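Local coordinates for protein esterase D (Cellvibrio japonicus, PDB 2W87) that binds glucuronic acid with the help of calcium through this family 35 carbohydrate-binding module of a secreted enzyme that probably degrades plant cell walls, at residues A[2-10]-A[24-32]; A[65-74]-A[109-120]. One frame throughout, in Å; residues are numbered along the deposited sequence.

Contact 1 (A[2-10]-A[24-32]); sequences LLLQEAQAG and GFTGSGFAN. With CA (calcium ion), chain D; CA (calcium ion), chain C; GCU (alpha-D-glucopyranuronic acid), chain E.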
loop_
_atom_site.group_PDB
_atom_site.type_symbol
_atom_site.label_atom_id
_atom_site.label_comp_id
_atom_site.label_asym_id
_atom_site.label_seq_id
_atom_site.Cartn_x
_atom_site.Cartn_y
_atom_site.Cartn_z
ATOM N N LEU A 2 12.514 4.832 -0.131
ATOM C CA LEU A 2 12.087 4.149 -1.319
ATOM C C LEU A 2 10.622 4.523 -1.578
ATOM O O LEU A 2 9.775 4.276 -0.728
ATOM C CB LEU A 2 12.216 2.663 -1.091
ATOM C CG LEU A 2 11.881 1.732 -2.235
ATOM C CD1 LEU A 2 12.832 1.978 -3.412
ATOM C CD2 LEU A 2 11.975 0.309 -1.744
ATOM N N LEU A 3 10.342 5.122 -2.728
ATOM C CA LEU A 3 8.988 5.541 -3.066
ATOM C C LEU A 3 8.479 4.672 -4.209
ATOM O O LEU A 3 8.961 4.761 -5.343
ATOM C CB LEU A 3 8.938 7.019 -3.433
ATOM C CG LEU A 3 7.569 7.582 -3.843
ATOM C CD1 LEU A 3 6.521 7.338 -2.765
ATOM C CD2 LEU A 3 7.687 9.077 -4.178
ATOM N N LEU A 4 7.510 3.826 -3.898
ATOM C CA LEU A 4 6.995 2.850 -4.850
ATOM C C LEU A 4 5.693 3.342 -5.443
ATOM O O LEU A 4 4.697 3.582 -4.741
ATOM C CB LEU A 4 6.810 1.466 -4.193
ATOM C CG LEU A 4 8.070 0.915 -3.530
ATOM C CD1 LEU A 4 7.745 -0.352 -2.779
ATOM C CD2 LEU A 4 9.167 0.675 -4.589
ATOM N N GLN A 5 5.741 3.496 -6.757
ATOM C CA GLN A 5 4.611 3.888 -7.587
ATOM C C GLN A 5 4.166 2.700 -8.457
ATOM O O GLN A 5 4.963 1.844 -8.809
ATOM C CB GLN A 5 4.994 5.040 -8.524
ATOM C CG GLN A 5 5.441 6.318 -7.832
ATOM C CD GLN A 5 4.305 7.130 -7.256
ATOM O OE1 GLN A 5 3.149 6.749 -7.364
ATOM N NE2 GLN A 5 4.633 8.288 -6.666
ATOM N N GLU A 6 2.877 2.681 -8.804
ATOM C CA GLU A 6 2.386 1.887 -9.908
ATOM C C GLU A 6 3.300 2.023 -11.120
ATOM O O GLU A 6 3.899 3.091 -11.344
ATOM C CB GLU A 6 0.972 2.326 -10.285
ATOM C CG GLU A 6 0.862 3.771 -10.812
ATOM C CD GLU A 6 1.051 4.862 -9.743
ATOM O OE1 GLU A 6 0.752 4.581 -8.559
ATOM O OE2 GLU A 6 1.480 6.017 -10.065
ATOM N N ALA A 7 3.417 0.939 -11.883
ATOM C CA ALA A 7 4.134 0.960 -13.147
ATOM C C ALA A 7 5.624 1.171 -12.964
ATOM O O ALA A 7 6.291 1.629 -13.901
ATOM C CB ALA A 7 3.580 2.030 -14.025
ATOM N N GLN A 8 6.145 0.851 -11.779
ATOM C CA GLN A 8 7.584 0.936 -11.494
ATOM C C GLN A 8 8.030 -0.305 -10.699
ATOM O O GLN A 8 7.207 -1.027 -10.123
ATOM C CB GLN A 8 7.914 2.250 -10.754
ATOM C CG GLN A 8 7.424 3.533 -11.471
ATOM C CD GLN A 8 8.145 3.843 -12.802
ATOM O OE1 GLN A 8 9.313 3.493 -12.993
ATOM N NE2 GLN A 8 7.442 4.535 -13.716
ATOM N N ALA A 9 9.328 -0.584 -10.690
ATOM C CA ALA A 9 9.861 -1.741 -9.989
ATOM C C ALA A 9 9.442 -1.695 -8.541
ATOM O O ALA A 9 9.523 -0.641 -7.893
ATOM C CB ALA A 9 11.421 -1.812 -10.105
ATOM N N GLY A 10 8.996 -2.836 -8.035
ATOM C CA GLY A 10 8.545 -2.935 -6.650
ATOM C C GLY A 10 7.030 -2.912 -6.530
ATOM O O GLY A 10 6.492 -3.269 -5.493
ATOM N N GLY A 24 -4.467 14.618 -8.171
ATOM C CA GLY A 24 -3.733 14.765 -6.915
ATOM C C GLY A 24 -2.776 13.627 -6.593
ATOM O O GLY A 24 -2.049 13.706 -5.616
ATOM N N PHE A 25 -2.786 12.580 -7.427
ATOM C CA PHE A 25 -1.885 11.442 -7.274
ATOM C C PHE A 25 -0.494 11.863 -7.750
ATOM O O PHE A 25 -0.318 12.949 -8.327
ATOM C CB PHE A 25 -2.350 10.260 -8.112
ATOM C CG PHE A 25 -2.514 10.592 -9.575
ATOM C CD1 PHE A 25 -1.429 10.563 -10.425
ATOM C CD2 PHE A 25 -3.744 10.942 -10.078
ATOM C CE1 PHE A 25 -1.563 10.905 -11.759
ATOM C CE2 PHE A 25 -3.889 11.260 -11.392
ATOM C CZ PHE A 25 -2.770 11.224 -12.241
ATOM N N THR A 26 0.481 10.985 -7.532
ATOM C CA THR A 26 1.846 11.172 -7.969
ATOM C C THR A 26 2.196 9.955 -8.837
ATOM O O THR A 26 1.477 8.969 -8.827
ATOM C CB THR A 26 2.810 11.352 -6.783
ATOM O OG1 THR A 26 2.722 10.249 -5.882
ATOM C CG2 THR A 26 2.482 12.633 -6.016
ATOM N N GLY A 27 3.259 10.028 -9.629
ATOM C CA GLY A 27 3.495 8.976 -10.613
ATOM C C GLY A 27 2.450 8.999 -11.710
ATOM O O GLY A 27 1.873 10.040 -11.982
ATOM N N SER A 28 2.198 7.857 -12.355
ATOM C CA SER A 28 1.276 7.813 -13.465
ATOM C C SER A 28 -0.185 7.567 -13.046
ATOM O O SER A 28 -1.098 7.578 -13.886
ATOM C CB SER A 28 1.719 6.771 -14.484
ATOM O OG SER A 28 1.858 5.496 -13.871
ATOM N N GLY A 29 -0.428 7.364 -11.752
ATOM C CA GLY A 29 -1.796 7.141 -11.293
ATOM C C GLY A 29 -1.900 6.640 -9.857
ATOM O O GLY A 29 -1.113 7.009 -8.991
ATOM N N PHE A 30 -2.893 5.794 -9.633
ATOM C CA PHE A 30 -3.151 5.219 -8.325
ATOM C C PHE A 30 -3.806 3.864 -8.501
ATOM O O PHE A 30 -4.394 3.581 -9.545
ATOM C CB PHE A 30 -4.039 6.145 -7.500
ATOM C CG PHE A 30 -5.308 6.576 -8.193
ATOM C CD1 PHE A 30 -6.442 5.786 -8.166
ATOM C CD2 PHE A 30 -5.370 7.788 -8.862
ATOM C CE1 PHE A 30 -7.600 6.192 -8.788
ATOM C CE2 PHE A 30 -6.522 8.203 -9.475
ATOM C CZ PHE A 30 -7.643 7.411 -9.441
ATOM N N ALA A 31 -3.639 2.997 -7.517
ATOM C CA ALA A 31 -4.246 1.668 -7.562
ATOM C C ALA A 31 -5.678 1.779 -7.029
ATOM O O ALA A 31 -5.918 2.270 -5.911
ATOM C CB ALA A 31 -3.428 0.679 -6.723
ATOM N N ASN A 32 -6.625 1.284 -7.821
ATOM C CA ASN A 32 -8.037 1.276 -7.470
ATOM C C ASN A 32 -8.532 -0.166 -7.323
ATOM O O ASN A 32 -8.753 -0.850 -8.317
ATOM C CB ASN A 32 -8.826 1.974 -8.577
ATOM C CG ASN A 32 -10.326 1.906 -8.374
ATOM O OD1 ASN A 32 -10.812 1.380 -7.360
ATOM N ND2 ASN A 32 -11.076 2.454 -9.346
HETATM CA CA CA D . 0.947 6.927 -7.789
HETATM CA CA CA C . -12.348 0.861 -5.673
HETATM C C1 GCU E . -15.698 5.618 -7.533
HETATM C C2 GCU E . -14.350 6.322 -7.690
HETATM C C3 GCU E . -13.239 5.277 -7.719
HETATM C C4 GCU E . -13.262 4.530 -6.401
HETATM C C5 GCU E . -14.655 3.907 -6.222
HETATM C C6 GCU E . -14.799 3.179 -4.893
HETATM O O1 GCU E . -15.829 4.739 -8.650
HETATM O O2 GCU E . -14.335 7.047 -8.909
HETATM O O3 GCU E . -11.961 5.886 -7.913
HETATM O O4 GCU E . -12.275 3.467 -6.365
HETATM O O5 GCU E . -15.654 4.925 -6.254
HETATM O O6A GCU E . -13.893 2.384 -4.604
HETATM O O6B GCU E . -15.804 3.399 -4.174
HETATM O O HOH W 1 4.376 5.734 -11.984
HETATM O O HOH W 2 4.841 5.360 -14.670
HETATM O O HOH W 3 -13.755 0.450 -7.614
HETATM O O HOH W 4 -10.389 1.769 -4.465
HETATM O O HOH W 5 -12.268 -0.070 -3.388
#

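Contact 2 (A[65-74]-A[109-120]); sequences ANRNGSLVIN and IVQLSATTAEGL. With GCU (alpha-D-glucopyranuronic acid), chain E.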
loop_
_atom_site.group_PDB
_atom_site.type_symbol
_atom_site.label_atom_id
_atom_site.label_comp_id
_atom_site.label_asym_id
_atom_site.label_seq_id
_atom_site.Cartn_x
_atom_site.Cartn_y
_atom_site.Cartn_z
ATOM N N ALA A 65 -17.177 5.785 4.738
ATOM C CA ALA A 65 -16.740 4.966 5.854
ATOM C C ALA A 65 -15.236 4.689 5.742
ATOM O O ALA A 65 -14.656 4.788 4.656
ATOM C CB ALA A 65 -17.524 3.649 5.873
ATOM N N ASN A 66 -14.606 4.362 6.863
ATOM C CA ASN A 66 -13.248 3.806 6.833
ATOM C C ASN A 66 -13.234 2.609 5.906
ATOM O O ASN A 66 -14.218 1.869 5.820
ATOM C CB ASN A 66 -12.823 3.313 8.211
ATOM C CG ASN A 66 -12.262 4.408 9.091
ATOM O OD1 ASN A 66 -12.848 5.483 9.228
ATOM N ND2 ASN A 66 -11.130 4.116 9.726
ATOM N N ARG A 67 -12.101 2.432 5.228
ATOM C CA ARG A 67 -11.850 1.260 4.419
ATOM C C ARG A 67 -10.506 0.679 4.894
ATOM O O ARG A 67 -9.512 0.645 4.144
ATOM C CB ARG A 67 -11.799 1.665 2.974
ATOM C CG ARG A 67 -13.105 2.111 2.433
ATOM C CD ARG A 67 -12.988 2.313 0.956
ATOM N NE ARG A 67 -14.228 2.813 0.378
ATOM C CZ ARG A 67 -14.467 2.847 -0.928
ATOM N NH1 ARG A 67 -13.563 2.407 -1.791
ATOM N NH2 ARG A 67 -15.631 3.307 -1.379
ATOM N N ASN A 68 -10.476 0.243 6.150
ATOM C CA ASN A 68 -9.236 -0.234 6.760
ATOM C C ASN A 68 -8.681 -1.404 5.973
ATOM O O ASN A 68 -9.419 -2.115 5.274
ATOM C CB ASN A 68 -9.455 -0.651 8.205
ATOM C CG ASN A 68 -9.727 0.508 9.110
ATOM O OD1 ASN A 68 -9.765 1.669 8.684
ATOM N ND2 ASN A 68 -9.909 0.213 10.388
ATOM N N GLY A 69 -7.371 -1.560 6.079
ATOM C CA GLY A 69 -6.661 -2.637 5.429
ATOM C C GLY A 69 -5.903 -3.529 6.405
ATOM O O GLY A 69 -5.553 -3.139 7.528
ATOM N N SER A 70 -5.710 -4.753 5.968
ATOM C CA SER A 70 -4.812 -5.679 6.618
ATOM C C SER A 70 -3.516 -5.615 5.823
ATOM O O SER A 70 -3.545 -5.633 4.614
ATOM C CB SER A 70 -5.395 -7.088 6.573
ATOM O OG SER A 70 -4.402 -8.039 6.847
ATOM N N LEU A 71 -2.389 -5.511 6.499
ATOM C CA LEU A 71 -1.120 -5.446 5.788
ATOM C C LEU A 71 -0.292 -6.626 6.256
ATOM O O LEU A 71 -0.008 -6.734 7.447
ATOM C CB LEU A 71 -0.392 -4.126 6.064
ATOM C CG LEU A 71 0.886 -3.983 5.206
ATOM C CD1 LEU A 71 1.138 -2.565 4.788
ATOM C CD2 LEU A 71 2.098 -4.555 5.882
ATOM N N VAL A 72 0.080 -7.510 5.330
ATOM C CA VAL A 72 0.827 -8.722 5.693
ATOM C C VAL A 72 2.138 -8.764 4.924
ATOM O O VAL A 72 2.233 -8.273 3.801
ATOM C CB VAL A 72 0.021 -10.044 5.487
ATOM C CG1 VAL A 72 -1.282 -9.999 6.287
ATOM C CG2 VAL A 72 -0.265 -10.325 3.988
ATOM N N ILE A 73 3.158 -9.330 5.555
ATOM C CA ILE A 73 4.457 -9.476 4.929
ATOM C C ILE A 73 4.663 -10.955 4.636
ATOM O O ILE A 73 4.516 -11.807 5.523
ATOM C CB ILE A 73 5.552 -8.930 5.817
ATOM C CG1 ILE A 73 5.295 -7.451 6.105
ATOM C CG2 ILE A 73 6.900 -9.109 5.182
ATOM C CD1 ILE A 73 6.370 -6.810 6.957
ATOM N N ASN A 74 4.979 -11.267 3.393
ATOM C CA ASN A 74 5.184 -12.641 2.964
ATOM C C ASN A 74 4.019 -13.580 3.308
ATOM O O ASN A 74 4.201 -14.678 3.814
ATOM C CB ASN A 74 6.521 -13.131 3.493
ATOM C CG ASN A 74 7.684 -12.444 2.814
ATOM O OD1 ASN A 74 7.564 -11.938 1.677
ATOM N ND2 ASN A 74 8.821 -12.431 3.486
ATOM N N ILE A 109 7.295 -9.337 0.435
ATOM C CA ILE A 109 6.112 -9.069 -0.357
ATOM C C ILE A 109 5.066 -8.518 0.609
ATOM O O ILE A 109 4.652 -9.181 1.553
ATOM C CB ILE A 109 5.623 -10.327 -1.130
ATOM C CG1 ILE A 109 6.714 -10.784 -2.112
ATOM C CG2 ILE A 109 4.358 -10.037 -1.881
ATOM C CD1 ILE A 109 6.434 -12.124 -2.773
ATOM N N VAL A 110 4.714 -7.265 0.395
ATOM C CA VAL A 110 3.798 -6.543 1.250
ATOM C C VAL A 110 2.418 -6.475 0.575
ATOM O O VAL A 110 2.281 -5.897 -0.496
ATOM C CB VAL A 110 4.339 -5.139 1.507
ATOM C CG1 VAL A 110 3.325 -4.323 2.319
ATOM C CG2 VAL A 110 5.703 -5.213 2.200
ATOM N N GLN A 111 1.423 -7.108 1.176
ATOM C CA GLN A 111 0.070 -7.124 0.640
ATOM C C GLN A 111 -0.857 -6.349 1.562
ATOM O O GLN A 111 -1.036 -6.719 2.729
ATOM C CB GLN A 111 -0.430 -8.562 0.445
ATOM C CG GLN A 111 -1.865 -8.663 -0.018
ATOM C CD GLN A 111 -2.261 -10.042 -0.580
ATOM O OE1 GLN A 111 -1.419 -10.827 -1.002
ATOM N NE2 GLN A 111 -3.564 -10.331 -0.577
ATOM N N LEU A 112 -1.440 -5.279 1.028
ATOM C CA LEU A 112 -2.446 -4.509 1.726
ATOM C C LEU A 112 -3.812 -4.917 1.152
ATOM O O LEU A 112 -4.071 -4.714 -0.025
ATOM C CB LEU A 112 -2.180 -3.029 1.544
ATOM C CG LEU A 112 -3.224 -2.068 2.109
ATOM C CD1 LEU A 112 -3.156 -2.102 3.615
ATOM C CD2 LEU A 112 -3.039 -0.636 1.553
ATOM N N SER A 113 -4.668 -5.502 1.987
ATOM C CA SER A 113 -5.944 -6.049 1.552
ATOM C C SER A 113 -7.114 -5.393 2.288
ATOM O O SER A 113 -7.022 -5.116 3.488
ATOM C CB SER A 113 -5.992 -7.569 1.784
ATOM O OG SER A 113 -4.859 -8.240 1.244
ATOM N N ALA A 114 -8.207 -5.176 1.571
ATOM C CA ALA A 114 -9.403 -4.587 2.141
ATOM C C ALA A 114 -10.012 -5.458 3.231
ATOM O O ALA A 114 -10.150 -6.661 3.045
ATOM C CB ALA A 114 -10.399 -4.411 1.049
ATOM N N THR A 115 -10.383 -4.858 4.358
ATOM C CA THR A 115 -11.107 -5.574 5.412
ATOM C C THR A 115 -12.630 -5.495 5.268
ATOM O O THR A 115 -13.332 -6.239 5.951
ATOM C CB THR A 115 -10.799 -5.012 6.811
ATOM O OG1 THR A 115 -11.188 -3.646 6.865
ATOM C CG2 THR A 115 -9.358 -5.106 7.139
ATOM N N THR A 116 -13.131 -4.571 4.460
ATOM C CA THR A 116 -14.565 -4.385 4.249
ATOM C C THR A 116 -14.945 -4.621 2.785
ATOM O O THR A 116 -14.077 -4.657 1.902
ATOM C CB THR A 116 -15.036 -2.949 4.626
ATOM O OG1 THR A 116 -14.735 -2.035 3.559
ATOM C CG2 THR A 116 -14.431 -2.456 5.940
ATOM N N ALA A 117 -16.249 -4.750 2.532
ATOM C CA ALA A 117 -16.764 -5.051 1.194
ATOM C C ALA A 117 -16.592 -3.915 0.212
ATOM O O ALA A 117 -16.813 -4.107 -0.983
ATOM C CB ALA A 117 -18.250 -5.469 1.261
ATOM N N GLU A 118 -16.213 -2.727 0.699
ATOM C CA GLU A 118 -15.986 -1.576 -0.177
ATOM C C GLU A 118 -14.612 -1.630 -0.849
ATOM O O GLU A 118 -14.337 -0.852 -1.750
ATOM C CB GLU A 118 -16.088 -0.264 0.591
ATOM C CG GLU A 118 -17.464 0.046 1.127
ATOM C CD GLU A 118 -17.617 1.521 1.466
ATOM O OE1 GLU A 118 -17.746 2.347 0.525
ATOM O OE2 GLU A 118 -17.659 1.844 2.674
ATOM N N GLY A 119 -13.765 -2.551 -0.425
ATOM C CA GLY A 119 -12.415 -2.602 -0.952
ATOM C C GLY A 119 -11.562 -1.578 -0.223
ATOM O O GLY A 119 -11.922 -1.089 0.857
ATOM N N LEU A 120 -10.412 -1.254 -0.801
ATOM C CA LEU A 120 -9.538 -0.244 -0.234
ATOM C C LEU A 120 -9.886 1.160 -0.701
ATOM O O LEU A 120 -10.648 1.343 -1.637
ATOM C CB LEU A 120 -8.081 -0.543 -0.621
ATOM C CG LEU A 120 -7.435 -1.756 0.039
ATOM C CD1 LEU A 120 -6.014 -1.974 -0.582
ATOM C CD2 LEU A 120 -7.338 -1.575 1.544
HETATM C C1 GCU E . -15.698 5.618 -7.533
HETATM C C2 GCU E . -14.350 6.322 -7.690
HETATM C C3 GCU E . -13.239 5.277 -7.719
HETATM C C4 GCU E . -13.262 4.530 -6.401
HETATM C C5 GCU E . -14.655 3.907 -6.222
HETATM C C6 GCU E . -14.799 3.179 -4.893
HETATM O O1 GCU E . -15.829 4.739 -8.650
HETATM O O2 GCU E . -14.335 7.047 -8.909
HETATM O O3 GCU E . -11.961 5.886 -7.913
HETATM O O4 GCU E . -12.275 3.467 -6.365
HETATM O O5 GCU E . -15.654 4.925 -6.254
HETATM O O6A GCU E . -13.893 2.384 -4.604
HETATM O O6B GCU E . -15.804 3.399 -4.174
HETATM O O HOH W 6 -15.930 4.343 2.282
HETATM O O HOH W 7 -16.026 0.367 4.225
HETATM O O HOH W 8 -11.752 -2.090 3.417
#

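Contact 1 (A[2-10]-A[24-32])
Glu6 reaches the 26-29 turn by two bends: CG sits between the backbone N and the carbonyl carbon (chi1 64°), and chi2 of -72° swings the carboxylate onto a calcium ion that Thr26 and Gly29 also bind. The carboxylate is bidentate, OE1 and OE2 each 2.5 Å from the calcium. From the other segment come two backbone oxygens, Thr26 O and Gly29 O, both 2.4 Å from the metal. Gln5, next to Glu6, is a further ligand. Glu6 OE2 also accepts from Gly29 N at 2.9 Å, met from above the carboxylate plane, 59° out of it; metal and amide together fix how the carboxylate is rotated. Gly27, at positive phi, lets the type II' turn from Thr26 to Gly29 pass close to this group. Beside it, one water accepts from Ser28 N at 3.1 Å and donates to Glu6 O at 2.8 Å. Little else touches directly: a calcium site joins the end of strand 2-5 to the turn before strand 30-33. Asp124 of strand 122-129 completes it, and that same strand pairs with strand 2-5, an outermost strand of its sheet, and hydrogen-bonds Ala31 through Ile123, while strand 30-33 pairs with 16-19.

Contact 2 (A[65-74]-A[109-120])
Asn68 O is gripped twice by one residue: Thr115 N donates at 3.0 Å and Thr115 OG1 at 2.8 Å, both from the same face of the carbonyl, the hydroxyl 60° out of its plane. Here the antiparallel pair of strands 69-73 and 109-114, part of the module's beta-sandwich, gives way to two loops, one of which carries Arg67 of the glucuronic acid pocket. The strands run at 159°, with hydrogen-bonded pairs at Ser70-Ser113 and Val72-Gln111. On the buried side, Leu71 CD1 packs on Val110 CG1 at 3.7 Å, and Leu112 CD1 reaches back over Gly69, which has no side chain in its way. In the loops, Arg67 is extended from CG to NE (chi3 -177°), carrying its guanidinium to the glucuronic acid: NH1 binds O6A and NH2 binds O6B, both nearly straight at 2.8 Å, a two-pronged grip on the sugar carboxylate. NH1 also donates to Leu120 O at 3.1 Å, in the guanidinium plane. CB of Glu118 lies over one face of the group. At the far end, Asn74 ND2 hydrogen-bonds OD1 of Asn78, while Asn74 OD1 accepts from Ile109 N at 2.9 Å.

How the contacts relate
Contacts 1 and 2 lie on opposite sides of the chain's centre, their own centres about 17 Å apart; they do not touch, nearest atoms about 6 Å apart, but both reach the glucuronic acid. Asn32 OD1 shares the second calcium with sugar oxygens O4 and O6A; the calcium and Arg67 thus share the sugar's carboxylate, both reaching O6A. Both contacts are partly buried. Contact 1 buries 266 Å² and is held chiefly by metal ligands; contact 2 buries 874 Å² along paired strands, with an apolar face turned inward and a polar, water-bridged loop end. Contact 1 joins strand 2-5 of the four-stranded sheet to the loop before strand 30-33, which pairs with 16-19; contact 2 lies within one sheet, between 69-73 and 106-114.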